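Local coordinates for protein similar to hydroxylamine oxidoreductase (Kuenenia stuttgartiensis, PDB 6H5L) that probably acts as a multiheme cytochrome c oxidoreductase that works in the reductive direction within a large heme-rich complex of an anammox bacterium, at residues 397-410 with 423-435. Sequence-based numbering, arbitrary orientation.
Sequences AANRDPYPLSDGIV and YNAFKTLQGKFPV
Phe426 slots its ring in beside Tyr403, Ser406 and Ile409 where two short helices pack side by side: the type II turn 403-406 leads into helix 406-412, the type I' turn 429-432 follows helix 420-429, and the loop before the first helix packs on the loop after the second. The flat ring suits this tight interior because both its faces are covered: Ile409 CG2 lies over one, 4.2 Å from the ring centroid, and Phe433 of its own segment over the opposite one. Ser406 OG and Tyr403 meet its edge, which, led by CZ, points at the face of Tyr403 in an offset edge-to-face pair with planes at 80°. Tyr403, with CG anti to the backbone N (chi1 -172°), also rests CD1 3.5 Å from Val435 CG2, and its hydroxyl is held by the backbone oxygen of Leu440, so one residue serves both the apolar core and a polar tether.

Beside the rings, Tyr403 N donates a nearly straight bond (163°) of 2.9 Å to Gly431 O. Gly431 belongs to the type I' turn; its positive phi suits glycine, and Ser406 OG lies close to its CA, 3.4 Å away. Arg400 is buried too, its NH1 salt-bridged to Glu457 and its NH2 near Pro434 CB.

The side toward solvent is looser. There the long chain of Lys432, bent at chi2, crosses the loop so that NZ meets Arg400 O at 3.1 Å, from above the carbonyl plane, and Ala398 O only weakly. Small Ala397 lets its CB settle against Lys432 O.

Farther along the helices, branched Val410 fits CG2 against the Phe426 backbone, and Tyr423 OH donates in the carbonyl plane to a lone pair of Val410 O, 2.6 Å away.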
ATOM      1  N   ALA A 397      54.053  52.649 -26.524  1.00 30.48           N
ATOM      2  CA  ALA A 397      52.706  53.188 -26.674  1.00 32.22           C
ATOM      3  C   ALA A 397      52.552  54.032 -27.931  1.00 30.22           C
ATOM      4  O   ALA A 397      51.427  54.205 -28.414  1.00 37.37           O
ATOM      5  CB  ALA A 397      52.333  54.014 -25.440  1.00 30.74           C
ATOM      6  N   ALA A 398      53.653  54.555 -28.471  1.00 36.89           N
ATOM      7  CA  ALA A 398      53.580  55.366 -29.679  1.00 32.33           C
ATOM      8  C   ALA A 398      53.366  54.523 -30.930  1.00 28.09           C
ATOM      9  O   ALA A 398      52.702  54.974 -31.870  1.00 27.10           O
ATOM     10  CB  ALA A 398      54.849  56.208 -29.823  1.00 23.04           C
ATOM     11  N   ASN A 399      53.899  53.302 -30.959  1.00 26.96           N
ATOM     12  CA  ASN A 399      53.836  52.434 -32.131  1.00 34.08           C
ATOM     13  C   ASN A 399      52.882  51.260 -31.918  1.00 33.79           C
ATOM     14  O   ASN A 399      53.150  50.133 -32.344  1.00 25.94           O
ATOM     15  CB  ASN A 399      55.228  51.931 -32.504  1.00 38.67           C
ATOM     16  CG  ASN A 399      56.146  53.047 -32.959  1.00 38.79           C
ATOM     17  OD1 ASN A 399      56.961  53.550 -32.186  1.00 35.05           O
ATOM     18  ND2 ASN A 399      56.013  53.447 -34.219  1.00 41.90           N
ATOM     19  N   ARG A 400      51.758  51.512 -31.253  1.00 32.11           N
ATOM     20  CA  ARG A 400      50.724  50.502 -31.080  1.00 35.10           C
ATOM     21  C   ARG A 400      49.383  51.208 -30.940  1.00 29.10           C
ATOM     22  O   ARG A 400      49.316  52.421 -30.723  1.00 30.39           O
ATOM     23  CB  ARG A 400      51.011  49.599 -29.873  1.00 32.10           C
ATOM     24  CG  ARG A 400      50.796  50.251 -28.515  1.00 36.82           C
ATOM     25  CD  ARG A 400      51.264  49.323 -27.403  1.00 30.32           C
ATOM     26  NE  ARG A 400      50.616  49.610 -26.127  1.00 32.86           N
ATOM     27  CZ  ARG A 400      50.748  48.856 -25.041  1.00 30.15           C
ATOM     28  NH1 ARG A 400      51.506  47.769 -25.076  1.00 27.68           N
ATOM     29  NH2 ARG A 400      50.121  49.186 -23.919  1.00 26.89           N
ATOM     30  N   ASP A 401      48.310  50.429 -31.074  1.00 26.77           N
ATOM     31  CA  ASP A 401      46.971  50.987 -30.988  1.00 29.33           C
ATOM     32  C   ASP A 401      46.746  51.631 -29.620  1.00 29.28           C
ATOM     33  O   ASP A 401      47.320  51.196 -28.616  1.00 27.77           O
ATOM     34  CB  ASP A 401      45.919  49.907 -31.230  1.00 32.57           C
ATOM     35  CG  ASP A 401      45.624  49.696 -32.700  1.00 37.01           C
ATOM     36  OD1 ASP A 401      46.218  50.409 -33.535  1.00 42.55           O
ATOM     37  OD2 ASP A 401      44.799  48.812 -33.021  1.00 30.46           O
ATOM     38  N   PRO A 402      45.920  52.672 -29.553  1.00 28.61           N
ATOM     39  CA  PRO A 402      45.634  53.300 -28.257  1.00 28.80           C
ATOM     40  C   PRO A 402      44.726  52.447 -27.388  1.00 25.49           C
ATOM     41  O   PRO A 402      44.354  51.333 -27.771  1.00 25.77           O
ATOM     42  CB  PRO A 402      44.955  54.618 -28.652  1.00 24.64           C
ATOM     43  CG  PRO A 402      44.314  54.317 -29.964  1.00 21.89           C
ATOM     44  CD  PRO A 402      45.248  53.368 -30.666  1.00 21.63           C
ATOM     45  N   TYR A 403      44.381  52.961 -26.212  1.00 26.30           N
ATOM     46  CA  TYR A 403      43.409  52.294 -25.358  1.00 28.75           C
ATOM     47  C   TYR A 403      42.102  52.107 -26.128  1.00 27.37           C
ATOM     48  O   TYR A 403      41.737  52.964 -26.941  1.00 30.64           O
ATOM     49  CB  TYR A 403      43.178  53.117 -24.087  1.00 25.22           C
ATOM     50  CG  TYR A 403      42.332  52.444 -23.029  1.00 22.14           C
ATOM     51  CD1 TYR A 403      42.895  51.559 -22.119  1.00 22.93           C
ATOM     52  CD2 TYR A 403      40.971  52.701 -22.936  1.00 23.87           C
ATOM     53  CE1 TYR A 403      42.124  50.946 -21.147  1.00 20.87           C
ATOM     54  CE2 TYR A 403      40.192  52.092 -21.970  1.00 24.77           C
ATOM     55  CZ  TYR A 403      40.773  51.216 -21.077  1.00 27.08           C
ATOM     56  OH  TYR A 403      40.003  50.607 -20.112  1.00 32.21           O
ATOM     57  N   PRO A 404      41.390  50.998 -25.918  1.00 30.29           N
ATOM     58  CA  PRO A 404      40.197  50.721 -26.729  1.00 25.56           C
ATOM     59  C   PRO A 404      39.172  51.846 -26.655  1.00 26.97           C
ATOM     60  O   PRO A 404      38.778  52.284 -25.572  1.00 28.80           O
ATOM     61  CB  PRO A 404      39.655  49.417 -26.130  1.00 27.39           C
ATOM     62  CG  PRO A 404      40.324  49.282 -24.795  1.00 27.34           C
ATOM     63  CD  PRO A 404      41.667  49.909 -24.969  1.00 25.29           C
ATOM     64  N   LEU A 405      38.762  52.322 -27.834  1.00 30.11           N
ATOM     65  CA  LEU A 405      37.730  53.353 -27.972  1.00 29.52           C
ATOM     66  C   LEU A 405      38.148  54.659 -27.299  1.00 27.35           C
ATOM     67  O   LEU A 405      37.360  55.301 -26.602  1.00 27.60           O
ATOM     68  CB  LEU A 405      36.388  52.863 -27.424  1.00 18.77           C
ATOM     69  CG  LEU A 405      35.130  53.462 -28.053  1.00 26.86           C
ATOM     70  CD1 LEU A 405      34.832  52.800 -29.385  1.00 24.47           C
ATOM     71  CD2 LEU A 405      33.950  53.328 -27.112  1.00 25.22           C
ATOM     72  N   SER A 406      39.401  55.068 -27.521  1.00 23.51           N
ATOM     73  CA  SER A 406      39.887  56.304 -26.919  1.00 25.66           C
ATOM     74  C   SER A 406      39.182  57.529 -27.490  1.00 30.58           C
ATOM     75  O   SER A 406      38.996  58.521 -26.776  1.00 31.45           O
ATOM     76  CB  SER A 406      41.399  56.426 -27.112  1.00 26.27           C
ATOM     77  OG  SER A 406      42.087  55.386 -26.439  1.00 27.02           O
ATOM     78  N   ASP A 407      38.786  57.483 -28.765  1.00 32.24           N
ATOM     79  CA  ASP A 407      38.062  58.607 -29.352  1.00 26.70           C
ATOM     80  C   ASP A 407      36.670  58.741 -28.746  1.00 28.20           C
ATOM     81  O   ASP A 407      36.193  59.859 -28.515  1.00 30.93           O
ATOM     82  CB  ASP A 407      37.974  58.442 -30.869  1.00 30.87           C
ATOM     83  CG  ASP A 407      37.376  57.109 -31.279  1.00 43.23           C
ATOM     84  OD1 ASP A 407      37.205  56.237 -30.400  1.00 35.70           O
ATOM     85  OD2 ASP A 407      37.073  56.935 -32.478  1.00 49.35           O
ATOM     86  N   GLY A 408      36.005  57.614 -28.485  1.00 37.57           N
ATOM     87  CA  GLY A 408      34.693  57.666 -27.865  1.00 25.93           C
ATOM     88  C   GLY A 408      34.740  58.053 -26.402  1.00 27.04           C
ATOM     89  O   GLY A 408      33.808  58.679 -25.892  1.00 28.75           O
ATOM     90  N   ILE A 409      35.820  57.690 -25.707  1.00 24.27           N
ATOM     91  CA  ILE A 409      35.975  58.084 -24.309  1.00 28.43           C
ATOM     92  C   ILE A 409      36.076  59.600 -24.195  1.00 35.54           C
ATOM     93  O   ILE A 409      35.403  60.227 -23.369  1.00 38.48           O
ATOM     94  CB  ILE A 409      37.197  57.386 -23.687  1.00 31.66           C
ATOM     95  CG1 ILE A 409      36.932  55.888 -23.531  1.00 28.85           C
ATOM     96  CG2 ILE A 409      37.553  58.016 -22.348  1.00 22.09           C
ATOM     97  CD1 ILE A 409      38.173  55.071 -23.244  1.00 24.68           C
ATOM     98  N   VAL A 410      36.922  60.211 -25.028  1.00 38.31           N
ATOM     99  CA  VAL A 410      37.075  61.664 -25.009  1.00 35.84           C
ATOM    100  C   VAL A 410      35.765  62.345 -25.382  1.00 29.25           C
ATOM    101  O   VAL A 410      35.384  63.361 -24.787  1.00 23.56           O
ATOM    102  CB  VAL A 410      38.222  62.091 -25.945  1.00 30.45           C
ATOM    103  CG1 VAL A 410      38.327  63.608 -26.003  1.00 27.71           C
ATOM    104  CG2 VAL A 410      39.532  61.478 -25.485  1.00 33.25           C
ATOM    105  N   TYR A 423      40.904  62.128 -17.436  1.00 42.84           N
ATOM    106  CA  TYR A 423      40.302  62.592 -18.681  1.00 32.98           C
ATOM    107  C   TYR A 423      41.244  63.514 -19.444  1.00 42.30           C
ATOM    108  O   TYR A 423      41.266  63.500 -20.680  1.00 45.95           O
ATOM    109  CB  TYR A 423      38.975  63.297 -18.404  1.00 37.44           C
ATOM    110  CG  TYR A 423      38.287  63.774 -19.664  1.00 40.59           C
ATOM    111  CD1 TYR A 423      37.635  62.879 -20.502  1.00 46.19           C
ATOM    112  CD2 TYR A 423      38.297  65.117 -20.019  1.00 25.99           C
ATOM    113  CE1 TYR A 423      37.012  63.308 -21.660  1.00 39.18           C
ATOM    114  CE2 TYR A 423      37.676  65.555 -21.172  1.00 33.91           C
ATOM    115  CZ  TYR A 423      37.034  64.646 -21.988  1.00 39.44           C
ATOM    116  OH  TYR A 423      36.412  65.077 -23.138  1.00 43.26           O
ATOM    117  N   ASN A 424      42.016  64.334 -18.727  1.00 43.34           N
ATOM    118  CA  ASN A 424      42.973  65.215 -19.388  1.00 46.15           C
ATOM    119  C   ASN A 424      43.984  64.421 -20.204  1.00 42.16           C
ATOM    120  O   ASN A 424      44.336  64.814 -21.322  1.00 46.74           O
ATOM    121  CB  ASN A 424      43.690  66.083 -18.356  1.00 56.63           C
ATOM    122  CG  ASN A 424      44.750  66.968 -18.975  1.00 60.88           C
ATOM    123  OD1 ASN A 424      44.519  67.608 -20.000  1.00 54.46           O
ATOM    124  ND2 ASN A 424      45.927  66.998 -18.361  1.00 51.98           N
ATOM    125  N   ALA A 425      44.461  63.298 -19.659  1.00 35.22           N
ATOM    126  CA  ALA A 425      45.418  62.472 -20.387  1.00 41.39           C
ATOM    127  C   ALA A 425      44.793  61.880 -21.643  1.00 43.38           C
ATOM    128  O   ALA A 425      45.452  61.776 -22.685  1.00 48.89           O
ATOM    129  CB  ALA A 425      45.952  61.365 -19.478  1.00 44.71           C
ATOM    130  N   PHE A 426      43.522  61.482 -21.565  1.00 34.58           N
ATOM    131  CA  PHE A 426      42.848  60.941 -22.741  1.00 40.10           C
ATOM    132  C   PHE A 426      42.636  62.012 -23.801  1.00 45.80           C
ATOM    133  O   PHE A 426      42.810  61.750 -24.997  1.00 39.73           O
ATOM    134  CB  PHE A 426      41.514  60.311 -22.341  1.00 43.23           C
ATOM    135  CG  PHE A 426      41.595  58.835 -22.078  1.00 36.52           C
ATOM    136  CD1 PHE A 426      41.553  57.930 -23.127  1.00 31.38           C
ATOM    137  CD2 PHE A 426      41.710  58.352 -20.785  1.00 34.37           C
ATOM    138  CE1 PHE A 426      41.628  56.570 -22.892  1.00 28.56           C
ATOM    139  CE2 PHE A 426      41.784  56.992 -20.544  1.00 44.20           C
ATOM    140  CZ  PHE A 426      41.744  56.101 -21.600  1.00 27.20           C
ATOM    141  N   LYS A 427      42.252  63.220 -23.390  1.00 46.44           N
ATOM    142  CA  LYS A 427      42.028  64.286 -24.361  1.00 40.34           C
ATOM    143  C   LYS A 427      43.341  64.765 -24.970  1.00 40.30           C
ATOM    144  O   LYS A 427      43.395  65.092 -26.162  1.00 44.60           O
ATOM    145  CB  LYS A 427      41.282  65.446 -23.703  1.00 42.24           C
ATOM    146  CG  LYS A 427      40.790  66.505 -24.676  1.00 45.00           C
ATOM    147  CD  LYS A 427      39.958  67.560 -23.964  1.00 44.29           C
ATOM    148  CE  LYS A 427      39.373  68.562 -24.944  1.00 56.86           C
ATOM    149  NZ  LYS A 427      38.526  69.571 -24.251  1.00 78.30           N
ATOM    150  N   THR A 428      44.411  64.804 -24.173  1.00 44.98           N
ATOM    151  CA  THR A 428      45.693  65.308 -24.655  1.00 38.06           C
ATOM    152  C   THR A 428      46.435  64.264 -25.482  1.00 40.45           C
ATOM    153  O   THR A 428      46.876  64.548 -26.602  1.00 36.71           O
ATOM    154  CB  THR A 428      46.556  65.762 -23.475  1.00 38.42           C
ATOM    155  OG1 THR A 428      45.871  66.785 -22.743  1.00 41.19           O
ATOM    156  CG2 THR A 428      47.892  66.303 -23.964  1.00 58.33           C
ATOM    157  N   LEU A 429      46.584  63.053 -24.948  1.00 42.41           N
ATOM    158  CA  LEU A 429      47.370  62.014 -25.600  1.00 33.68           C
ATOM    159  C   LEU A 429      46.543  61.110 -26.506  1.00 36.34           C
ATOM    160  O   LEU A 429      47.119  60.254 -27.188  1.00 39.80           O
ATOM    161  CB  LEU A 429      48.092  61.154 -24.550  1.00 35.81           C
ATOM    162  CG  LEU A 429      49.291  61.756 -23.810  1.00 35.89           C
ATOM    163  CD1 LEU A 429      48.861  62.758 -22.745  1.00 38.32           C
ATOM    164  CD2 LEU A 429      50.141  60.653 -23.197  1.00 37.63           C
ATOM    165  N   GLN A 430      45.219  61.279 -26.531  1.00 46.42           N
ATOM    166  CA  GLN A 430      44.328  60.458 -27.354  1.00 46.54           C
ATOM    167  C   GLN A 430      44.520  58.969 -27.070  1.00 41.59           C
ATOM    168  O   GLN A 430      44.487  58.129 -27.972  1.00 40.99           O
ATOM    169  CB  GLN A 430      44.505  60.771 -28.841  1.00 46.56           C
ATOM    170  CG  GLN A 430      43.963  62.138 -29.236  1.00 54.85           C
ATOM    171  CD  GLN A 430      44.013  62.386 -30.731  1.00 66.03           C
ATOM    172  OE1 GLN A 430      44.476  61.542 -31.499  1.00 58.19           O
ATOM    173  NE2 GLN A 430      43.535  63.551 -31.153  1.00 77.23           N
ATOM    174  N   GLY A 431      44.719  58.642 -25.793  1.00 34.67           N
ATOM    175  CA  GLY A 431      44.755  57.258 -25.360  1.00 37.71           C
ATOM    176  C   GLY A 431      45.998  56.488 -25.734  1.00 34.72           C
ATOM    177  O   GLY A 431      45.998  55.257 -25.650  1.00 32.83           O
ATOM    178  N   LYS A 432      47.067  57.170 -26.137  1.00 41.03           N
ATOM    179  CA  LYS A 432      48.304  56.500 -26.533  1.00 38.71           C
ATOM    180  C   LYS A 432      49.220  56.293 -25.323  1.00 39.10           C
ATOM    181  O   LYS A 432      50.371  56.729 -25.288  1.00 35.11           O
ATOM    182  CB  LYS A 432      48.999  57.289 -27.636  1.00 27.02           C
ATOM    183  CG  LYS A 432      48.344  57.143 -28.999  1.00 27.72           C
ATOM    184  CD  LYS A 432      49.268  56.428 -29.971  1.00 33.34           C
ATOM    185  CE  LYS A 432      48.509  55.907 -31.180  1.00 36.93           C
ATOM    186  NZ  LYS A 432      49.402  55.158 -32.107  1.00 32.44           N
ATOM    187  N   PHE A 433      48.682  55.604 -24.318  1.00 38.40           N
ATOM    188  CA  PHE A 433      49.416  55.286 -23.102  1.00 32.41           C
ATOM    189  C   PHE A 433      48.910  53.960 -22.556  1.00 34.45           C
ATOM    190  O   PHE A 433      47.764  53.581 -22.827  1.00 35.22           O
ATOM    191  CB  PHE A 433      49.269  56.388 -22.041  1.00 28.07           C
ATOM    192  CG  PHE A 433      47.852  56.849 -21.831  1.00 34.81           C
ATOM    193  CD1 PHE A 433      46.961  56.095 -21.084  1.00 37.73           C
ATOM    194  CD2 PHE A 433      47.418  58.047 -22.370  1.00 40.30           C
ATOM    195  CE1 PHE A 433      45.661  56.524 -20.890  1.00 35.88           C
ATOM    196  CE2 PHE A 433      46.121  58.481 -22.178  1.00 37.67           C
ATOM    197  CZ  PHE A 433      45.241  57.720 -21.437  1.00 43.50           C
ATOM    198  N   PRO A 434      49.730  53.234 -21.800  1.00 21.67           N
ATOM    199  CA  PRO A 434      49.273  51.968 -21.223  1.00 28.03           C
ATOM    200  C   PRO A 434      48.397  52.179 -19.998  1.00 31.80           C
ATOM    201  O   PRO A 434      48.552  53.141 -19.242  1.00 22.78           O
ATOM    202  CB  PRO A 434      50.580  51.257 -20.840  1.00 23.29           C
ATOM    203  CG  PRO A 434      51.674  52.030 -21.509  1.00 16.32           C
ATOM    204  CD  PRO A 434      51.173  53.432 -21.590  1.00 22.00           C
ATOM    205  N   VAL A 435      47.462  51.251 -19.814  1.00 29.30           N
ATOM    206  CA  VAL A 435      46.600  51.203 -18.638  1.00 26.23           C
ATOM    207  C   VAL A 435      46.724  49.800 -18.061  1.00 27.42           C
ATOM    208  O   VAL A 435      46.319  48.824 -18.703  1.00 26.57           O
ATOM    209  CB  VAL A 435      45.140  51.535 -18.968  1.00 25.59           C
ATOM    210  CG1 VAL A 435      44.301  51.518 -17.706  1.00 24.35           C
ATOM    211  CG2 VAL A 435      45.044  52.889 -19.659  1.00 29.55           C
TER